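Local coordinates for PA14 domain-containing protein (Clostridium clariflavum, PDB 6QDI) that probably senses extracellular plant polysaccharides through its two calcium-binding PA14 domains, as part of a membrane-bound RsgI-type anti-sigma factor, at residues K153-F158 with K173-V178; T203-V208 with R257-L262. All blocks are in the same frame, centred on the assembly; numbering follows the deposited sequence.

Contact 1 of 2, residues K153-F158 with K173-V178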
loop_
_atom_site.group_PDB
_atom_site.type_symbol
_atom_site.label_atom_id
_atom_site.label_comp_id
_atom_site.label_asym_id
_atom_site.label_seq_id
_atom_site.Cartn_x
_atom_site.Cartn_y
_atom_site.Cartn_z
ATOM N N LYS A 153 -4.907 -3.740 -22.760
ATOM C CA LYS A 153 -5.745 -4.901 -22.418
ATOM C C LYS A 153 -5.107 -5.858 -21.410
ATOM O O LYS A 153 -5.642 -6.938 -21.178
ATOM C CB LYS A 153 -6.153 -5.632 -23.713
ATOM C CG LYS A 153 -6.893 -4.784 -24.739
ATOM C CD LYS A 153 -8.137 -4.066 -24.238
ATOM C CE LYS A 153 -8.779 -3.073 -25.244
ATOM N NZ LYS A 153 -10.006 -2.338 -24.672
ATOM N N GLY A 154 -4.027 -5.436 -20.750
ATOM C CA GLY A 154 -3.357 -6.277 -19.804
ATOM C C GLY A 154 -4.157 -6.594 -18.545
ATOM O O GLY A 154 -5.036 -5.837 -18.157
ATOM N N ILE A 155 -3.809 -7.726 -17.940
ATOM C CA ILE A 155 -4.406 -8.163 -16.688
ATOM C C ILE A 155 -3.433 -8.428 -15.566
ATOM O O ILE A 155 -3.874 -8.713 -14.436
ATOM C CB ILE A 155 -5.306 -9.425 -16.911
ATOM C CG1 ILE A 155 -4.503 -10.630 -17.381
ATOM C CG2 ILE A 155 -6.443 -9.050 -17.876
ATOM C CD1 ILE A 155 -5.340 -11.898 -17.428
ATOM N N GLY A 156 -2.122 -8.328 -15.812
ATOM C CA GLY A 156 -1.120 -8.585 -14.771
ATOM C C GLY A 156 -0.100 -9.602 -15.230
ATOM O O GLY A 156 -0.117 -10.089 -16.358
ATOM N N LEU A 157 0.827 -9.920 -14.312
ATOM C CA LEU A 157 1.823 -10.950 -14.535
ATOM C C LEU A 157 1.479 -12.203 -13.759
ATOM O O LEU A 157 0.880 -12.151 -12.683
ATOM C CB LEU A 157 3.244 -10.486 -14.133
ATOM C CG LEU A 157 3.829 -9.356 -14.982
ATOM C CD1 LEU A 157 5.170 -8.926 -14.415
ATOM C CD2 LEU A 157 3.959 -9.704 -16.450
ATOM N N PHE A 158 1.918 -13.356 -14.288
ATOM C CA PHE A 158 1.793 -14.598 -13.533
ATOM C C PHE A 158 2.766 -14.598 -12.355
ATOM O O PHE A 158 3.903 -14.182 -12.502
ATOM C CB PHE A 158 2.155 -15.736 -14.472
ATOM C CG PHE A 158 1.702 -17.035 -13.999
ATOM C CD1 PHE A 158 0.327 -17.375 -14.111
ATOM C CD2 PHE A 158 2.531 -17.886 -13.318
ATOM C CE1 PHE A 158 -0.139 -18.572 -13.604
ATOM C CE2 PHE A 158 2.080 -19.101 -12.828
ATOM C CZ PHE A 158 0.744 -19.437 -12.985
ATOM N N LYS A 173 0.176 -19.929 -6.830
ATOM C CA LYS A 173 0.361 -19.280 -8.109
ATOM C C LYS A 173 -0.883 -18.512 -8.440
ATOM O O LYS A 173 -1.953 -18.780 -7.883
ATOM C CB LYS A 173 0.709 -20.278 -9.208
ATOM C CG LYS A 173 -0.302 -21.362 -9.480
ATOM C CD LYS A 173 0.237 -22.413 -10.449
ATOM C CE LYS A 173 -0.853 -23.410 -10.825
ATOM N NZ LYS A 173 -1.275 -24.240 -9.667
ATOM N N GLY A 174 -0.765 -17.582 -9.377
ATOM C CA GLY A 174 -1.888 -16.732 -9.725
ATOM C C GLY A 174 -1.454 -15.598 -10.607
ATOM O O GLY A 174 -0.422 -15.690 -11.275
ATOM N N ILE A 175 -2.239 -14.522 -10.622
ATOM C CA ILE A 175 -1.948 -13.298 -11.357
ATOM C C ILE A 175 -1.894 -12.122 -10.379
ATOM O O ILE A 175 -2.796 -11.955 -9.554
ATOM C CB ILE A 175 -2.978 -13.055 -12.480
ATOM C CG1 ILE A 175 -2.825 -14.141 -13.549
ATOM C CG2 ILE A 175 -2.761 -11.644 -13.078
ATOM C CD1 ILE A 175 -3.899 -14.145 -14.598
ATOM N N ASP A 176 -0.819 -11.327 -10.464
ATOM C CA ASP A 176 -0.691 -10.051 -9.741
ATOM C C ASP A 176 -0.877 -8.905 -10.724
ATOM O O ASP A 176 -0.244 -8.873 -11.761
ATOM C CB ASP A 176 0.696 -9.938 -9.062
ATOM C CG ASP A 176 0.752 -10.613 -7.707
ATOM O OD1 ASP A 176 -0.254 -10.510 -6.975
ATOM O OD2 ASP A 176 1.792 -11.244 -7.380
ATOM N N SER A 177 -1.790 -7.997 -10.382
ATOM C CA SER A 177 -2.158 -6.907 -11.271
ATOM C C SER A 177 -0.987 -6.015 -11.672
ATOM O O SER A 177 -0.870 -5.596 -12.826
ATOM C CB SER A 177 -3.236 -6.096 -10.562
ATOM O OG SER A 177 -4.384 -6.915 -10.399
ATOM N N VAL A 178 -0.202 -5.661 -10.655
ATOM C CA VAL A 178 1.007 -4.879 -10.781
ATOM C C VAL A 178 2.069 -5.408 -9.828
ATOM O O VAL A 178 1.735 -6.156 -8.919
ATOM C CB VAL A 178 0.783 -3.366 -10.519
ATOM C CG1 VAL A 178 -0.093 -2.732 -11.552
ATOM C CG2 VAL A 178 0.263 -3.118 -9.121
#
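L157 and D176 face each other as an antiparallel hydrogen-bonded pair, and the packing is tightest beside them. The L157 amide donates to D176 O at 3.0 Å, and the D176 amide returns a straighter bond to L157 O at 2.9 Å, 159° at the hydrogen. L157 O also receives the CA-H of I175, at 3.3 Å from its CA. Next to this pair G156 CA comes within 3.1 Å of D176 O; the close approach leaves no room for a side chain at G156, and its backbone angles (phi 127°) are ones that glycine readily takes. The two strands, 157-162 and 170-176, form a beta hairpin of the second PA14 domain, whose antiparallel sheet they help to build. L157 and D176 point to its buried face. The apolar L157 suits that interior, whereas the buried carboxylate of D176 needs several partners: R40 of the first PA14 domain forms a salt bridge with OD1, and Y161 and W202 bond OD2, so this charge probably helps to join the two domains.

The other face is looser and lies toward solvent. Here I155 and I175 meet obliquely through their CD1 methyls, 3.9 Å apart, with P294 beside both. F158, its CG anti to the backbone N (chi1 -163°), swings its ring so that G174 O lies above one face near the rim, 3.4 Å from CD1. The same carbonyl receives the CA-H of F158. K173 runs alongside F158, lending its aliphatic CB and CD to the ring atom CZ, while its ammonium end leads away from the contact.

Contact 2 of 2, residues T203-V208 with R257-L262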
loop_
_atom_site.group_PDB
_atom_site.type_symbol
_atom_site.label_atom_id
_atom_site.label_comp_id
_atom_site.label_asym_id
_atom_site.label_seq_id
_atom_site.Cartn_x
_atom_site.Cartn_y
_atom_site.Cartn_z
ATOM N N THR A 203 6.302 -13.836 -14.139
ATOM C CA THR A 203 6.567 -14.050 -15.535
ATOM C C THR A 203 5.410 -13.556 -16.402
ATOM O O THR A 203 4.253 -13.556 -16.020
ATOM C CB THR A 203 6.819 -15.552 -15.822
ATOM O OG1 THR A 203 5.704 -16.332 -15.392
ATOM C CG2 THR A 203 8.110 -16.053 -15.234
ATOM N N GLY A 204 5.765 -13.212 -17.634
ATOM C CA GLY A 204 4.795 -12.857 -18.656
ATOM C C GLY A 204 5.416 -11.920 -19.636
ATOM O O GLY A 204 6.586 -12.102 -20.033
ATOM N N PHE A 205 4.627 -10.937 -20.053
ATOM C CA PHE A 205 5.030 -10.000 -21.123
ATOM C C PHE A 205 4.578 -8.613 -20.753
ATOM O O PHE A 205 3.502 -8.439 -20.200
ATOM C CB PHE A 205 4.434 -10.411 -22.481
ATOM C CG PHE A 205 5.014 -11.694 -23.001
ATOM C CD1 PHE A 205 4.531 -12.919 -22.544
ATOM C CD2 PHE A 205 6.065 -11.711 -23.872
ATOM C CE1 PHE A 205 5.093 -14.115 -22.954
ATOM C CE2 PHE A 205 6.608 -12.909 -24.312
ATOM C CZ PHE A 205 6.139 -14.097 -23.819
ATOM N N ILE A 206 5.410 -7.632 -21.110
ATOM C CA ILE A 206 5.029 -6.233 -21.075
ATOM C C ILE A 206 4.763 -5.816 -22.517
ATOM O O ILE A 206 5.629 -5.990 -23.374
ATOM C CB ILE A 206 6.165 -5.384 -20.468
ATOM C CG1 ILE A 206 6.549 -5.883 -19.072
ATOM C CG2 ILE A 206 5.772 -3.901 -20.444
ATOM C CD1 ILE A 206 7.825 -5.328 -18.507
ATOM N N GLN A 207 3.563 -5.303 -22.783
ATOM C CA GLN A 207 3.260 -4.848 -24.124
ATOM C C GLN A 207 3.363 -3.342 -24.147
ATOM O O GLN A 207 2.690 -2.648 -23.378
ATOM C CB GLN A 207 1.912 -5.379 -24.619
ATOM C CG GLN A 207 1.777 -5.160 -26.141
ATOM C CD GLN A 207 0.792 -6.120 -26.807
ATOM O OE1 GLN A 207 -0.113 -6.640 -26.141
ATOM N NE2 GLN A 207 0.990 -6.396 -28.081
ATOM N N VAL A 208 4.190 -2.841 -25.040
ATOM C CA VAL A 208 4.651 -1.462 -25.024
ATOM C C VAL A 208 3.571 -0.538 -25.571
ATOM O O VAL A 208 3.024 -0.773 -26.629
ATOM C CB VAL A 208 5.935 -1.353 -25.850
ATOM C CG1 VAL A 208 6.380 0.086 -26.055
ATOM C CG2 VAL A 208 7.022 -2.200 -25.204
ATOM N N ARG A 257 6.001 -6.885 -27.613
ATOM C CA ARG A 257 5.867 -7.725 -26.437
ATOM C C ARG A 257 7.260 -8.024 -25.946
ATOM O O ARG A 257 8.073 -8.648 -26.626
ATOM C CB ARG A 257 5.069 -8.994 -26.741
ATOM C CG ARG A 257 3.584 -8.765 -26.711
ATOM C CD ARG A 257 2.791 -9.890 -27.343
ATOM N NE ARG A 257 3.227 -11.232 -26.943
ATOM C CZ ARG A 257 2.802 -11.950 -25.900
ATOM N NH1 ARG A 257 3.321 -13.144 -25.687
ATOM N NH2 ARG A 257 1.929 -11.477 -25.015
ATOM N N VAL A 258 7.552 -7.554 -24.733
ATOM C CA VAL A 258 8.833 -7.739 -24.075
ATOM C C VAL A 258 8.667 -8.847 -23.059
ATOM O O VAL A 258 7.862 -8.738 -22.131
ATOM C CB VAL A 258 9.287 -6.403 -23.401
ATOM C CG1 VAL A 258 10.554 -6.607 -22.628
ATOM C CG2 VAL A 258 9.362 -5.279 -24.417
ATOM N N GLU A 259 9.379 -9.947 -23.226
ATOM C CA GLU A 259 9.287 -11.085 -22.289
ATOM C C GLU A 259 9.938 -10.695 -20.970
ATOM O O GLU A 259 11.047 -10.195 -20.957
ATOM C CB GLU A 259 9.957 -12.304 -22.889
ATOM C CG GLU A 259 9.698 -13.597 -22.129
ATOM C CD GLU A 259 10.399 -14.802 -22.778
ATOM O OE1 GLU A 259 11.113 -15.611 -22.113
ATOM O OE2 GLU A 259 10.274 -14.984 -23.942
ATOM N N VAL A 260 9.246 -10.936 -19.848
ATOM C CA VAL A 260 9.775 -10.553 -18.543
ATOM C C VAL A 260 9.796 -11.737 -17.608
ATOM O O VAL A 260 8.804 -12.480 -17.484
ATOM C CB VAL A 260 9.008 -9.368 -17.947
ATOM C CG1 VAL A 260 7.537 -9.586 -17.773
ATOM C CG2 VAL A 260 9.625 -8.867 -16.656
ATOM N N MET A 261 10.903 -11.834 -16.869
ATOM C CA MET A 261 10.979 -12.713 -15.689
ATOM C C MET A 261 11.616 -11.866 -14.598
ATOM O O MET A 261 12.739 -11.375 -14.746
ATOM C CB MET A 261 11.802 -13.964 -15.955
ATOM C CG MET A 261 11.881 -14.882 -14.738
ATOM S SD MET A 261 12.831 -16.368 -14.996
ATOM C CE MET A 261 11.925 -17.203 -16.229
ATOM N N LEU A 262 10.869 -11.666 -13.509
ATOM C CA LEU A 262 11.319 -10.868 -12.376
ATOM C C LEU A 262 11.363 -11.801 -11.186
ATOM O O LEU A 262 10.335 -12.381 -10.788
ATOM C CB LEU A 262 10.405 -9.674 -12.148
ATOM C CG LEU A 262 10.692 -8.820 -10.933
ATOM C CD1 LEU A 262 12.038 -8.183 -10.967
ATOM C CD2 LEU A 262 9.614 -7.775 -10.778
HETATM O O HOH W 1 0.329 -9.096 -24.921
#
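V258 N to I206 O, at 2.8 Å and almost straight (175°), is the shortest of the four backbone bonds that join these strands. I206 N answers to V258 O, and G204 pairs with V260 in the same reciprocal way, though V260 N sits well above the carbonyl plane of G204 O. G204 has a positive phi (152°), where a side chain would press on the preceding carbonyl O. Over the partly exposed face, the guanidinium of R257 lies flat on the F205 ring, with NH1 over the ring centre: a cation-pi stack with CZ 3.8 Å from the centroid. A bend at chi3 (45°) folds the arginine back over the ring, and the C-terminal carboxylate of R295 bridges to NH1. A water links R257 NH2 to Q207 OE1, while Q207 NE2 bonds the carbonyl of G255.

This is an antiparallel pair within the beta-sheet of the second PA14 domain. E259 runs obliquely past F205, its CB 3.7 Å from CE2, while its carboxylate forms a salt bridge with R230. Branched I206, V258 and V260 point inward, suited to a sandwich core: I206 CG1 meets V260 CG1 at 4.0 Å, and F216 packs against I206. V208, just after the strand, touches V258 CG2 with its methyl CG2.

Entering the second PA14 domain from the N-terminal side, the chain first makes contact 1, which closes a short hairpin with 14 residues between its segments. Only afterwards does 203-208 begin contact 2, closing a longer excursion of 48 residues, 31 of them in strands; the two loops are therefore in series, neither nested nor crossed. They nevertheless meet in space, their centres about 11 Å apart, because strands 157-162 and 198-207 are neighbours in one antiparallel sheet. F158 N probably bonds T203 O at 2.9 Å, and L157 CD2 packs 3.8 Å from V260 CG1, so the early hairpin, the central strand and the late strand 257-266 are tied side by side.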